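PDB 1U0M: 1,3,6,8-tetrahydroxynaphthalene synthase from Streptomyces coelicolor, which catalyses the condensation of five malonyl-CoA units into a pentaketide and its Claisen and aldol cyclisation to 1,3,6,8-tetrahydroxynaphthalene, a melanin precursor. Local coordinates for residues S220-K225 against G344-M349; R14-V19 against P89-R94; L47-N52 against S189-G194; D107-V112 against S134-I139; K78-E83 against C173-L178. All coordinates share one frame; numbering follows the deposited sequence.

Interaction 1: S220-K225 against G344-M349; sequences SYLIPK and GITAEM
Ile345 O is met by two residues of 220-225. Ile223 N donates to it at 3.0 Å, in the carbonyl plane with an N-H...O angle of 157°; Leu222 CA lies 3.4 Å from it in a CA-H...O contact, and Leu222 CD2 comes to 3.1 Å as close packing, not a bond. Leu222 carries CG anti to its backbone N (chi1 -167°), and from there CD2 reaches over the Gly344-Ile345 peptide, 3.4 Å from Gly344 C and close to Thr346 OG1. That peptide is cis, and Gly344 is the last residue of the GFGPG loop characteristic of chalcone synthase relatives; a CB on it would run into Leu222 CD2. With an alanine in place of Leu222 the branched end is gone, which would probably open a gap over the cis peptide, where Gly344 has no side chain to fill it. A water ties Ile223 O to Gly344 O, donating to both. Ile223 and Ile345 lie side by side, CD1 of the former 4.1 Å from CG2 of the latter; the Ile345 side chain is about 9 Å from that of Cys146, the probable nucleophile. Beyond, the strands run antiparallel, Tyr221 and Ala347 linked by two weak backbone bonds, and Met349 CE touches Tyr221 CB at 3.4 Å. Thr346 OG1 is hydrogen-bonded to Gln138 of the second subunit. Helix 251-263 covers the side of Tyr221, Ala347 and Met349; on the other, Glu348 meets helix 148-162 and Ser220 packs on Arg137 of the second subunit.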
# COMPACT_ATOMS: atom_id res chain seq x y z
N SER A 220 -16.92 -2.30 0.59
CA SER A 220 -16.37 -1.44 -0.44
C SER A 220 -17.29 -1.37 -1.64
O SER A 220 -18.24 -2.14 -1.75
CB SER A 220 -15.00 -1.98 -0.89
OG SER A 220 -14.51 -1.25 -2.00
N TYR A 221 -17.02 -0.43 -2.53
CA TYR A 221 -17.81 -0.28 -3.74
C TYR A 221 -17.03 0.55 -4.74
O TYR A 221 -16.58 1.65 -4.43
CB TYR A 221 -19.16 0.38 -3.42
CG TYR A 221 -19.97 0.65 -4.66
CD1 TYR A 221 -19.82 1.85 -5.37
CD2 TYR A 221 -20.82 -0.32 -5.19
CE1 TYR A 221 -20.49 2.07 -6.57
CE2 TYR A 221 -21.50 -0.12 -6.40
CZ TYR A 221 -21.32 1.08 -7.08
OH TYR A 221 -21.95 1.29 -8.30
N LEU A 222 -16.86 0.01 -5.94
CA LEU A 222 -16.12 0.69 -7.00
C LEU A 222 -17.07 1.17 -8.09
O LEU A 222 -17.75 0.38 -8.73
CB LEU A 222 -15.08 -0.26 -7.60
CG LEU A 222 -13.98 0.27 -8.53
CD1 LEU A 222 -14.57 0.78 -9.85
CD2 LEU A 222 -13.22 1.37 -7.81
N ILE A 223 -17.11 2.48 -8.30
CA ILE A 223 -17.96 3.04 -9.34
C ILE A 223 -17.39 2.65 -10.69
O ILE A 223 -16.31 3.12 -11.08
CB ILE A 223 -18.03 4.57 -9.25
CG1 ILE A 223 -18.72 4.98 -7.94
CG2 ILE A 223 -18.77 5.13 -10.46
CD1 ILE A 223 -18.90 6.48 -7.79
N PRO A 224 -18.10 1.80 -11.44
CA PRO A 224 -17.65 1.35 -12.76
C PRO A 224 -17.16 2.46 -13.68
O PRO A 224 -17.71 3.56 -13.70
CB PRO A 224 -18.89 0.65 -13.32
CG PRO A 224 -19.50 0.06 -12.07
CD PRO A 224 -19.40 1.21 -11.09
N LYS A 225 -16.12 2.14 -14.43
CA LYS A 225 -15.49 3.06 -15.37
C LYS A 225 -15.27 4.49 -14.90
O LYS A 225 -15.76 5.44 -15.50
CB LYS A 225 -16.27 3.05 -16.70
CG LYS A 225 -15.81 1.94 -17.64
CD LYS A 225 -14.30 2.02 -17.87
CE LYS A 225 -13.75 0.80 -18.60
NZ LYS A 225 -12.25 0.73 -18.53
N GLY A 344 -10.45 5.37 -7.82
CA GLY A 344 -11.17 4.14 -8.12
C GLY A 344 -12.18 4.26 -9.26
O GLY A 344 -11.99 3.67 -10.32
N ILE A 345 -13.26 5.02 -9.05
CA ILE A 345 -13.54 5.71 -7.80
C ILE A 345 -13.93 4.70 -6.72
O ILE A 345 -14.82 3.88 -6.93
CB ILE A 345 -14.67 6.74 -8.00
CG1 ILE A 345 -14.21 7.82 -9.00
CG2 ILE A 345 -15.08 7.34 -6.68
CD1 ILE A 345 -15.26 8.85 -9.35
N THR A 346 -13.25 4.76 -5.58
CA THR A 346 -13.51 3.85 -4.48
C THR A 346 -14.24 4.49 -3.32
O THR A 346 -14.13 5.68 -3.07
CB THR A 346 -12.21 3.25 -3.94
OG1 THR A 346 -11.53 2.55 -4.99
CG2 THR A 346 -12.51 2.27 -2.81
N ALA A 347 -15.00 3.65 -2.60
CA ALA A 347 -15.77 4.09 -1.46
C ALA A 347 -15.62 3.07 -0.34
O ALA A 347 -16.05 1.93 -0.46
CB ALA A 347 -17.23 4.23 -1.85
N GLU A 348 -14.97 3.47 0.75
CA GLU A 348 -14.81 2.59 1.88
C GLU A 348 -15.85 3.01 2.91
O GLU A 348 -15.67 3.99 3.64
CB GLU A 348 -13.39 2.69 2.46
CG GLU A 348 -12.30 2.12 1.55
CD GLU A 348 -12.41 0.61 1.34
OE1 GLU A 348 -13.42 0.16 0.78
OE2 GLU A 348 -11.48 -0.12 1.74
N MET A 349 -16.95 2.26 2.95
CA MET A 349 -18.06 2.52 3.85
C MET A 349 -17.95 1.66 5.11
O MET A 349 -17.43 0.56 5.06
CB MET A 349 -19.37 2.24 3.12
CG MET A 349 -19.51 3.04 1.84
SD MET A 349 -20.61 2.33 0.61
CE MET A 349 -19.52 1.11 -0.17
O HOH W 1 -13.69 2.81 -12.24

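Interaction 2: R14-V19 against P89-R94; sequences RPSVSV and PAVIQR
Strand 16-18 and helix 89-94 run roughly antiparallel, their axes at 155° and 7.4 Å apart at closest, and Ser16 and Val91 bring their CA atoms nearest. Val91 points from the helix at the strand: its CG1, anti to the backbone N (chi1 -177°), lies 3.3 Å from Ser16 O, while CG2 presses on Ser18 CB at 3.5 Å, a close fit for two carbons. One turn on, Arg94 CB lies 3.0 Å from Ser16 OG, and bends at chi2 and chi3 bring NE back to the same distance from it. The strand belongs to the sheet of the N-terminal half, whose strand order 3-2-4-5-1 is that of the thiolase fold. Helix 73-99 covers the face bearing Ser16 and Ser18, where Val91 also meets Ala202 of strand 198-206; helix 315-326 covers the other face and touches Pro15 and Val17. The guanidinium of Arg94 serves both polar atoms of the Val17 backbone. NH2 donates directly to Val17 O at 2.9 Å; the oxygen lies in the guanidinium plane, but the donor stands well above the carbonyl plane and the N-H...O angle is a bent 130°. The same NH2 gives a hydrogen bond of 2.7 Å to a water that accepts a second one from Val17 N. Val91 CA lies 4.3 Å above one guanidinium face, near the margin of the group rather than over its centre.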
# COMPACT_ATOMS: atom_id res chain seq x y z
N ARG A 14 -10.85 7.61 20.17
CA ARG A 14 -10.72 9.03 19.88
C ARG A 14 -9.53 9.34 18.98
O ARG A 14 -8.37 9.33 19.41
CB ARG A 14 -10.62 9.83 21.18
N PRO A 15 -9.82 9.64 17.71
CA PRO A 15 -8.74 9.95 16.77
C PRO A 15 -8.04 11.22 17.20
O PRO A 15 -8.68 12.20 17.60
CB PRO A 15 -9.48 10.11 15.44
CG PRO A 15 -10.83 10.61 15.87
CD PRO A 15 -11.13 9.73 17.05
N SER A 16 -6.72 11.20 17.14
CA SER A 16 -5.92 12.36 17.51
C SER A 16 -5.50 13.05 16.20
O SER A 16 -5.10 12.38 15.24
CB SER A 16 -4.70 11.88 18.30
OG SER A 16 -4.14 12.91 19.08
N VAL A 17 -5.61 14.37 16.14
CA VAL A 17 -5.25 15.10 14.93
C VAL A 17 -4.41 16.35 15.21
O VAL A 17 -4.63 17.06 16.19
CB VAL A 17 -6.50 15.53 14.12
CG1 VAL A 17 -6.09 16.12 12.79
CG2 VAL A 17 -7.42 14.34 13.90
N SER A 18 -3.44 16.60 14.33
CA SER A 18 -2.54 17.74 14.44
C SER A 18 -2.19 18.29 13.04
O SER A 18 -1.95 17.51 12.12
CB SER A 18 -1.28 17.30 15.19
OG SER A 18 -0.29 18.30 15.17
N VAL A 19 -2.18 19.61 12.87
CA VAL A 19 -1.85 20.22 11.58
C VAL A 19 -0.67 21.17 11.74
O VAL A 19 -0.45 21.69 12.83
CB VAL A 19 -3.05 20.99 10.96
CG1 VAL A 19 -4.20 20.04 10.64
CG2 VAL A 19 -3.52 22.07 11.90
N PRO A 89 5.02 11.03 15.45
CA PRO A 89 5.16 10.51 16.82
C PRO A 89 4.19 11.07 17.87
O PRO A 89 3.44 10.32 18.51
CB PRO A 89 6.61 10.82 17.14
CG PRO A 89 7.28 10.57 15.83
CD PRO A 89 6.35 11.27 14.85
N ALA A 90 4.20 12.39 18.04
CA ALA A 90 3.32 13.03 19.02
C ALA A 90 1.87 12.62 18.83
O ALA A 90 1.20 12.23 19.79
CB ALA A 90 3.43 14.53 18.91
N VAL A 91 1.39 12.69 17.60
CA VAL A 91 0.00 12.35 17.33
C VAL A 91 -0.34 10.91 17.67
O VAL A 91 -1.39 10.64 18.25
CB VAL A 91 -0.36 12.62 15.86
CG1 VAL A 91 -1.84 12.32 15.62
CG2 VAL A 91 -0.05 14.08 15.52
N ILE A 92 0.54 9.98 17.31
CA ILE A 92 0.31 8.57 17.62
C ILE A 92 0.14 8.44 19.13
O ILE A 92 -0.77 7.76 19.61
CB ILE A 92 1.49 7.69 17.14
CG1 ILE A 92 1.40 7.50 15.62
CG2 ILE A 92 1.46 6.35 17.85
CD1 ILE A 92 2.57 6.75 15.02
N GLN A 93 1.02 9.10 19.87
CA GLN A 93 0.97 9.08 21.33
C GLN A 93 -0.43 9.36 21.85
O GLN A 93 -1.09 8.48 22.42
CB GLN A 93 1.93 10.12 21.89
CG GLN A 93 2.03 10.06 23.39
CD GLN A 93 2.67 8.76 23.85
OE1 GLN A 93 3.88 8.56 23.70
NE2 GLN A 93 1.86 7.86 24.40
N ARG A 94 -0.88 10.60 21.67
CA ARG A 94 -2.19 11.03 22.11
C ARG A 94 -3.30 10.09 21.70
O ARG A 94 -4.37 10.09 22.29
CB ARG A 94 -2.47 12.43 21.57
CG ARG A 94 -1.64 13.51 22.23
CD ARG A 94 -1.24 14.56 21.23
NE ARG A 94 -2.34 14.90 20.34
CZ ARG A 94 -2.23 15.69 19.29
NH1 ARG A 94 -1.05 16.23 19.00
NH2 ARG A 94 -3.28 15.94 18.53
O HOH W 2 -5.94 15.63 18.96

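Interaction 3: L47-N52 against S189-G194; sequences LRLIEN and SLLCNG
Leu49 and Leu191 meet with their side chains crossed at about a right angle, Leu191 reaching over from helix 187-195 to lie against the flank of Leu49. Its CD2 is wedged between Leu49 CB, at 3.4 Å, and Leu49 CD2, at 3.2 Å; both are tight for carbon atoms, and the shorter is close enough to be doubtful in detail. The chi1 of Leu191, -110°, is off the usual staggered positions and brings the branch against Leu49. Ile50 approaches differently, lengthwise: CG1 is anti to its carbonyl carbon, and the extended chain carries CD1 to within 3.4 Å of Leu190 O. Its other branch, CG2, lies 4.3 Å from Gly194 CA, where any CB would collide with it. The segments 47-52 and 189-194 run in the same general direction, their axes at 31° and 9.1 Å apart at closest, and this joins helix 43-52 to helix 187-195 within the N-terminal half of the enzyme. Met26 and Leu30 of helix 26-37 also touch Ile50. No hydrogen bond crosses between the segments, so the fit depends on the shape of aliphatic side chains against each other and against the backbone of 189-194, and gives little directional hold.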
# COMPACT_ATOMS: atom_id res chain seq x y z
N LEU A 47 -11.27 31.44 -9.60
CA LEU A 47 -11.43 32.15 -8.33
C LEU A 47 -12.80 31.94 -7.68
O LEU A 47 -12.90 31.75 -6.46
CB LEU A 47 -11.18 33.64 -8.54
CG LEU A 47 -9.74 34.15 -8.39
CD1 LEU A 47 -8.74 33.06 -8.69
CD2 LEU A 47 -9.54 35.34 -9.30
N ARG A 48 -13.86 31.99 -8.48
CA ARG A 48 -15.23 31.82 -7.98
C ARG A 48 -15.40 30.44 -7.37
O ARG A 48 -15.93 30.29 -6.26
CB ARG A 48 -16.25 32.02 -9.12
CG ARG A 48 -17.71 31.73 -8.73
CD ARG A 48 -18.71 32.22 -9.79
NE ARG A 48 -18.61 31.45 -11.03
CZ ARG A 48 -19.10 30.22 -11.18
NH1 ARG A 48 -19.73 29.62 -10.18
NH2 ARG A 48 -18.93 29.58 -12.32
N LEU A 49 -14.97 29.43 -8.12
CA LEU A 49 -15.05 28.04 -7.69
C LEU A 49 -14.34 27.85 -6.35
O LEU A 49 -14.88 27.26 -5.42
CB LEU A 49 -14.41 27.14 -8.75
CG LEU A 49 -15.29 26.76 -9.96
CD1 LEU A 49 -15.96 27.99 -10.52
CD2 LEU A 49 -14.44 26.08 -11.02
N ILE A 50 -13.13 28.38 -6.27
CA ILE A 50 -12.37 28.27 -5.04
C ILE A 50 -13.12 28.93 -3.90
O ILE A 50 -13.37 28.32 -2.86
CB ILE A 50 -10.99 28.93 -5.20
CG1 ILE A 50 -10.13 28.10 -6.16
CG2 ILE A 50 -10.30 29.04 -3.84
CD1 ILE A 50 -8.80 28.72 -6.50
N GLU A 51 -13.53 30.18 -4.10
CA GLU A 51 -14.23 30.88 -3.05
C GLU A 51 -15.49 30.18 -2.56
O GLU A 51 -15.76 30.15 -1.37
CB GLU A 51 -14.56 32.31 -3.48
CG GLU A 51 -14.83 33.20 -2.29
CD GLU A 51 -14.76 34.67 -2.60
OE1 GLU A 51 -14.59 35.45 -1.64
OE2 GLU A 51 -14.87 35.06 -3.78
N ASN A 52 -16.26 29.61 -3.49
CA ASN A 52 -17.50 28.91 -3.14
C ASN A 52 -17.25 27.69 -2.29
O ASN A 52 -18.15 27.19 -1.61
CB ASN A 52 -18.24 28.47 -4.41
CG ASN A 52 -18.98 29.61 -5.06
OD1 ASN A 52 -19.50 29.45 -6.16
ND2 ASN A 52 -19.04 30.76 -4.39
N SER A 189 -6.77 22.05 -11.76
CA SER A 189 -5.57 22.16 -10.92
C SER A 189 -5.72 23.35 -9.99
O SER A 189 -5.54 23.22 -8.78
CB SER A 189 -4.33 22.33 -11.80
OG SER A 189 -4.17 21.21 -12.66
N LEU A 190 -6.03 24.51 -10.57
CA LEU A 190 -6.23 25.73 -9.81
C LEU A 190 -7.21 25.50 -8.66
O LEU A 190 -7.00 25.99 -7.55
CB LEU A 190 -6.76 26.82 -10.72
CG LEU A 190 -5.71 27.58 -11.54
CD1 LEU A 190 -4.80 26.63 -12.27
CD2 LEU A 190 -6.44 28.49 -12.50
N LEU A 191 -8.28 24.77 -8.93
CA LEU A 191 -9.26 24.47 -7.91
C LEU A 191 -8.55 23.75 -6.78
O LEU A 191 -8.53 24.23 -5.65
CB LEU A 191 -10.34 23.55 -8.47
CG LEU A 191 -11.73 24.15 -8.65
CD1 LEU A 191 -12.27 24.56 -7.28
CD2 LEU A 191 -11.64 25.36 -9.59
N CYS A 192 -7.96 22.61 -7.11
CA CYS A 192 -7.25 21.78 -6.16
C CYS A 192 -6.24 22.55 -5.33
O CYS A 192 -6.09 22.27 -4.14
CB CYS A 192 -6.58 20.61 -6.87
SG CYS A 192 -7.76 19.36 -7.48
N ASN A 193 -5.58 23.52 -5.93
CA ASN A 193 -4.60 24.30 -5.19
C ASN A 193 -5.24 25.17 -4.10
O ASN A 193 -4.53 25.66 -3.21
CB ASN A 193 -3.78 25.17 -6.15
CG ASN A 193 -2.92 24.35 -7.10
OD1 ASN A 193 -2.76 23.13 -6.92
ND2 ASN A 193 -2.36 25.01 -8.10
N GLY A 194 -6.56 25.37 -4.15
CA GLY A 194 -7.20 26.18 -3.12
C GLY A 194 -7.95 25.32 -2.10
O GLY A 194 -8.46 25.82 -1.10

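Interaction 4: D107-V112 against S134-I139; sequences DVIIYV and STTRQI
Strands 108-112 and 137-139 are the two parallel strands of a beta-alpha-beta crossover, connected through helix 122-129. The backbone bonds alternate in the parallel manner: Arg137 N to Asp107 O at 3.0 Å with an almost straight 175° angle, Ile109 N to Arg137 O at 2.7 Å, and Ile139 N to Ile109 O at 2.8 Å; Tyr111 N to Ile139 O follows as a weak bond. On one face Val108 and Ile139 meet at a slant, Val108 CG2 touching Ile139 CD1 at 3.6 Å. On the other, Ile109 CG1 rests against Thr136 CG2 at 3.7 Å. Arg137 is modelled with chi1 nearly eclipsed (-16°), its CG 3.0 Å from Asp107 O, which may be partly a matter of the model; CG also lies 4.0 Å from Val108 CB. Its guanidinium goes on to a cation-pi contact with Tyr163, and Asp107 OD2, perhaps mildly attracted, is 4.9 Å from its NH2. Asp107 itself is held through OD1 by the backbone N of Asn167. Shortening Arg137 to an alanine is likely to leave the Tyr163 ring without its cation and to uncover the flank of Val108. Helix 148-162 packs on the side of Val108, Ile110 and Arg137, and helix 122-129 on that of Ile109 and Gln138, whose OE1 is hydrogen-bonded to Thr123. Strand 167-175 borders 108-112 on its far edge, whereas 134-139 lies at the dimer interface: Ser134 packs on Tyr221 of the second subunit and Gln138 on Leu222 of that subunit.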
# COMPACT_ATOMS: atom_id res chain seq x y z
N ASP A 107 -1.10 -4.69 17.47
CA ASP A 107 -0.62 -5.83 16.71
C ASP A 107 -0.36 -5.48 15.25
O ASP A 107 0.40 -6.16 14.57
CB ASP A 107 -1.63 -6.98 16.76
CG ASP A 107 -1.97 -7.41 18.18
OD1 ASP A 107 -2.86 -6.79 18.80
OD2 ASP A 107 -1.34 -8.37 18.69
N VAL A 108 -1.00 -4.42 14.76
CA VAL A 108 -0.83 -4.03 13.37
C VAL A 108 -0.91 -2.52 13.17
O VAL A 108 -1.81 -1.86 13.69
CB VAL A 108 -1.92 -4.68 12.49
CG1 VAL A 108 -3.29 -4.27 12.99
CG2 VAL A 108 -1.75 -4.27 11.04
N ILE A 109 0.05 -1.98 12.42
CA ILE A 109 0.05 -0.56 12.11
C ILE A 109 -0.46 -0.42 10.68
O ILE A 109 -0.11 -1.20 9.80
CB ILE A 109 1.46 0.06 12.17
CG1 ILE A 109 1.98 0.04 13.61
CG2 ILE A 109 1.40 1.49 11.65
CD1 ILE A 109 3.28 0.79 13.80
N ILE A 110 -1.31 0.58 10.46
CA ILE A 110 -1.87 0.83 9.15
C ILE A 110 -1.54 2.27 8.80
O ILE A 110 -2.21 3.20 9.25
CB ILE A 110 -3.39 0.61 9.17
CG1 ILE A 110 -3.68 -0.75 9.81
CG2 ILE A 110 -3.93 0.62 7.76
CD1 ILE A 110 -5.17 -1.05 9.99
N TYR A 111 -0.50 2.44 8.00
CA TYR A 111 -0.03 3.76 7.61
C TYR A 111 -0.51 4.17 6.22
O TYR A 111 -0.14 3.54 5.23
CB TYR A 111 1.50 3.79 7.66
CG TYR A 111 2.12 5.17 7.53
CD1 TYR A 111 2.40 5.94 8.66
CD2 TYR A 111 2.43 5.70 6.27
CE1 TYR A 111 2.98 7.20 8.54
CE2 TYR A 111 3.01 6.95 6.15
CZ TYR A 111 3.29 7.70 7.28
OH TYR A 111 3.89 8.93 7.15
N VAL A 112 -1.32 5.22 6.14
CA VAL A 112 -1.81 5.68 4.84
C VAL A 112 -1.35 7.09 4.47
O VAL A 112 -1.44 8.04 5.26
CB VAL A 112 -3.34 5.61 4.75
CG1 VAL A 112 -3.78 4.19 4.96
CG2 VAL A 112 -3.97 6.54 5.77
N SER A 134 8.32 -5.60 18.25
CA SER A 134 9.21 -5.98 17.15
C SER A 134 8.49 -6.98 16.22
O SER A 134 9.07 -7.46 15.24
CB SER A 134 10.49 -6.60 17.71
OG SER A 134 11.54 -6.54 16.77
N THR A 135 7.23 -7.26 16.54
CA THR A 135 6.40 -8.20 15.78
C THR A 135 5.20 -7.53 15.13
O THR A 135 4.42 -8.19 14.44
CB THR A 135 5.87 -9.33 16.69
OG1 THR A 135 5.18 -8.77 17.81
CG2 THR A 135 7.02 -10.17 17.20
N THR A 136 5.04 -6.23 15.36
CA THR A 136 3.91 -5.48 14.80
C THR A 136 3.88 -5.60 13.28
O THR A 136 4.89 -5.42 12.62
CB THR A 136 4.00 -3.98 15.14
OG1 THR A 136 4.49 -3.82 16.47
CG2 THR A 136 2.63 -3.33 15.03
N ARG A 137 2.71 -5.90 12.74
CA ARG A 137 2.57 -6.03 11.30
C ARG A 137 2.43 -4.65 10.70
O ARG A 137 1.76 -3.79 11.27
CB ARG A 137 1.34 -6.85 10.93
CG ARG A 137 0.73 -7.67 12.04
CD ARG A 137 1.65 -8.74 12.58
NE ARG A 137 0.98 -9.47 13.65
CZ ARG A 137 -0.13 -10.18 13.47
NH1 ARG A 137 -0.69 -10.24 12.27
NH2 ARG A 137 -0.70 -10.81 14.50
N GLN A 138 3.07 -4.43 9.56
CA GLN A 138 3.00 -3.15 8.88
C GLN A 138 2.06 -3.27 7.67
O GLN A 138 2.15 -4.24 6.91
CB GLN A 138 4.39 -2.73 8.40
CG GLN A 138 5.45 -2.79 9.49
CD GLN A 138 6.82 -3.05 8.94
OE1 GLN A 138 7.48 -2.15 8.41
NE2 GLN A 138 7.27 -4.30 9.04
N ILE A 139 1.16 -2.32 7.52
CA ILE A 139 0.25 -2.33 6.38
C ILE A 139 0.22 -0.94 5.77
O ILE A 139 -0.67 -0.14 6.06
CB ILE A 139 -1.17 -2.76 6.76
CG1 ILE A 139 -1.15 -4.18 7.32
CG2 ILE A 139 -2.08 -2.74 5.53
CD1 ILE A 139 -2.52 -4.77 7.56

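Interaction 5: K78-E83 against C173-L178; sequences KVYERE and CEFCSL
Tyr80 and Phe175 meet where helix 73-99, from a helical layer of the alpha-beta-alpha-beta-alpha thiolase fold, packs on strand 167-175 of the N-terminal sheet. Their side chains cross at about a right angle; the rings, with planes at 71° and centroids 5.7 Å apart, approach obliquely, Tyr80 CD2 coming to 3.4 Å from Phe175 CD1. Next along the same edge of the Phe175 ring, CE1 lies 3.5 Å from Tyr80 O and 3.7 Å from Glu83 CB. A turn earlier, Val79 CG1 touches Leu178 CD1 at 4.2 Å. Phe175 and Leu178 are brought to the same side by the short 3-10 segment after the strand, in which Leu178 N donates to Phe175 O at 2.9 Å. Further out, Ala84 and Ile200 also pack on the Phe175 ring, and Val61 on both Phe175 and Leu178. The phenol of Tyr80, whose CG is anti to the backbone N (chi1 171°), points past the ring contact so that OH is hydrogen-bonded to Ser113 OG. Of the Glu83 side chain it is CB that meets the ring; the chain then bends at chi2 and its carboxylate forms a salt bridge from OE1 to Arg87. The second oxygen, OE2, receives Arg82 NH2 at 2.6 Å on its anti lone pair, within the plane of the guanidinium.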
# COMPACT_ATOMS: atom_id res chain seq x y z
N LYS A 78 12.16 14.64 0.29
CA LYS A 78 13.04 14.71 1.45
C LYS A 78 12.26 15.48 2.52
O LYS A 78 12.21 15.08 3.68
CB LYS A 78 14.34 15.45 1.12
CG LYS A 78 15.60 14.59 1.15
CD LYS A 78 15.77 13.83 -0.15
CE LYS A 78 16.50 14.67 -1.17
NZ LYS A 78 17.96 14.79 -0.88
N VAL A 79 11.64 16.59 2.13
CA VAL A 79 10.85 17.37 3.09
C VAL A 79 9.75 16.49 3.68
O VAL A 79 9.46 16.56 4.87
CB VAL A 79 10.19 18.57 2.44
CG1 VAL A 79 9.38 19.32 3.48
CG2 VAL A 79 11.24 19.45 1.80
N TYR A 80 9.16 15.64 2.83
CA TYR A 80 8.10 14.75 3.26
C TYR A 80 8.53 13.87 4.42
O TYR A 80 7.85 13.86 5.44
CB TYR A 80 7.59 13.91 2.07
CG TYR A 80 6.63 12.79 2.46
CD1 TYR A 80 7.08 11.48 2.60
CD2 TYR A 80 5.29 13.06 2.74
CE1 TYR A 80 6.23 10.46 3.03
CE2 TYR A 80 4.43 12.05 3.18
CZ TYR A 80 4.90 10.76 3.32
OH TYR A 80 4.06 9.75 3.76
N GLU A 81 9.64 13.15 4.29
CA GLU A 81 10.06 12.28 5.39
C GLU A 81 10.53 13.02 6.63
O GLU A 81 10.29 12.57 7.75
CB GLU A 81 11.11 11.24 4.96
CG GLU A 81 12.42 11.77 4.43
CD GLU A 81 13.51 10.69 4.40
OE1 GLU A 81 14.55 10.90 3.72
OE2 GLU A 81 13.34 9.64 5.05
N ARG A 82 11.21 14.15 6.45
CA ARG A 82 11.66 14.91 7.61
C ARG A 82 10.47 15.40 8.43
O ARG A 82 10.45 15.25 9.66
CB ARG A 82 12.46 16.14 7.18
CG ARG A 82 12.90 17.02 8.36
CD ARG A 82 13.36 18.40 7.89
NE ARG A 82 12.25 19.26 7.46
CZ ARG A 82 12.33 20.13 6.47
NH1 ARG A 82 13.46 20.25 5.78
NH2 ARG A 82 11.28 20.90 6.16
N GLU A 83 9.48 15.97 7.75
CA GLU A 83 8.29 16.50 8.42
C GLU A 83 7.43 15.43 9.07
O GLU A 83 6.76 15.69 10.05
CB GLU A 83 7.43 17.31 7.44
CG GLU A 83 8.06 18.60 6.90
CD GLU A 83 8.37 19.61 8.00
OE1 GLU A 83 7.66 19.63 9.03
OE2 GLU A 83 9.33 20.39 7.83
N CYS A 173 -1.06 10.33 7.29
CA CYS A 173 -0.11 11.44 7.18
C CYS A 173 -0.24 12.02 5.78
O CYS A 173 0.10 11.37 4.80
CB CYS A 173 1.31 10.94 7.41
SG CYS A 173 2.54 12.24 7.55
N GLU A 174 -0.72 13.26 5.69
CA GLU A 174 -0.91 13.88 4.39
C GLU A 174 -0.37 15.30 4.28
O GLU A 174 -0.86 16.22 4.94
CB GLU A 174 -2.40 13.84 4.03
CG GLU A 174 -3.01 12.43 4.07
CD GLU A 174 -2.60 11.56 2.88
OE1 GLU A 174 -1.56 11.87 2.25
OE2 GLU A 174 -3.30 10.56 2.58
N PHE A 175 0.64 15.47 3.43
CA PHE A 175 1.26 16.77 3.18
C PHE A 175 0.95 17.12 1.73
O PHE A 175 1.86 17.14 0.87
CB PHE A 175 2.78 16.66 3.39
CG PHE A 175 3.19 16.26 4.78
CD1 PHE A 175 4.32 15.46 4.98
CD2 PHE A 175 2.48 16.71 5.90
CE1 PHE A 175 4.74 15.11 6.26
CE2 PHE A 175 2.90 16.36 7.19
CZ PHE A 175 4.03 15.57 7.37
N CYS A 176 -0.31 17.44 1.45
CA CYS A 176 -0.74 17.72 0.08
C CYS A 176 -0.01 18.89 -0.56
O CYS A 176 0.13 18.94 -1.77
CB CYS A 176 -2.26 17.95 0.01
SG CYS A 176 -3.28 16.57 0.64
N SER A 177 0.46 19.82 0.26
CA SER A 177 1.18 20.97 -0.24
C SER A 177 2.45 20.54 -0.97
O SER A 177 2.97 21.27 -1.79
CB SER A 177 1.56 21.89 0.91
OG SER A 177 2.44 21.24 1.81
N LEU A 178 2.95 19.35 -0.65
CA LEU A 178 4.16 18.85 -1.29
C LEU A 178 3.89 18.24 -2.66
O LEU A 178 4.77 17.66 -3.28
CB LEU A 178 4.86 17.82 -0.38
CG LEU A 178 5.53 18.45 0.85
CD1 LEU A 178 6.51 19.53 0.40
CD2 LEU A 178 4.49 19.08 1.77

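In the fold
From the N terminus, 14-19 opens interaction 2, which closes at 89-94. Before it does, 47-52 and 78-83 have opened interactions 3 and 5, and both cross it. Interaction 4 starts and ends inside the loop of interaction 5, which is itself nested in that of interaction 3, closed at 189-194. Interaction 1 follows in series, within the C-terminal half. Interactions 2 and 5 pin two parts of helix 73-99 to one sheet; interactions 4 and 5 touch through neighbouring strands, with a probable hydrogen bond from Cys173 N to Val112 O at 3.1 Å. Interaction 3 ties peripheral helices together. Interactions 1 and 4 both meet the second subunit.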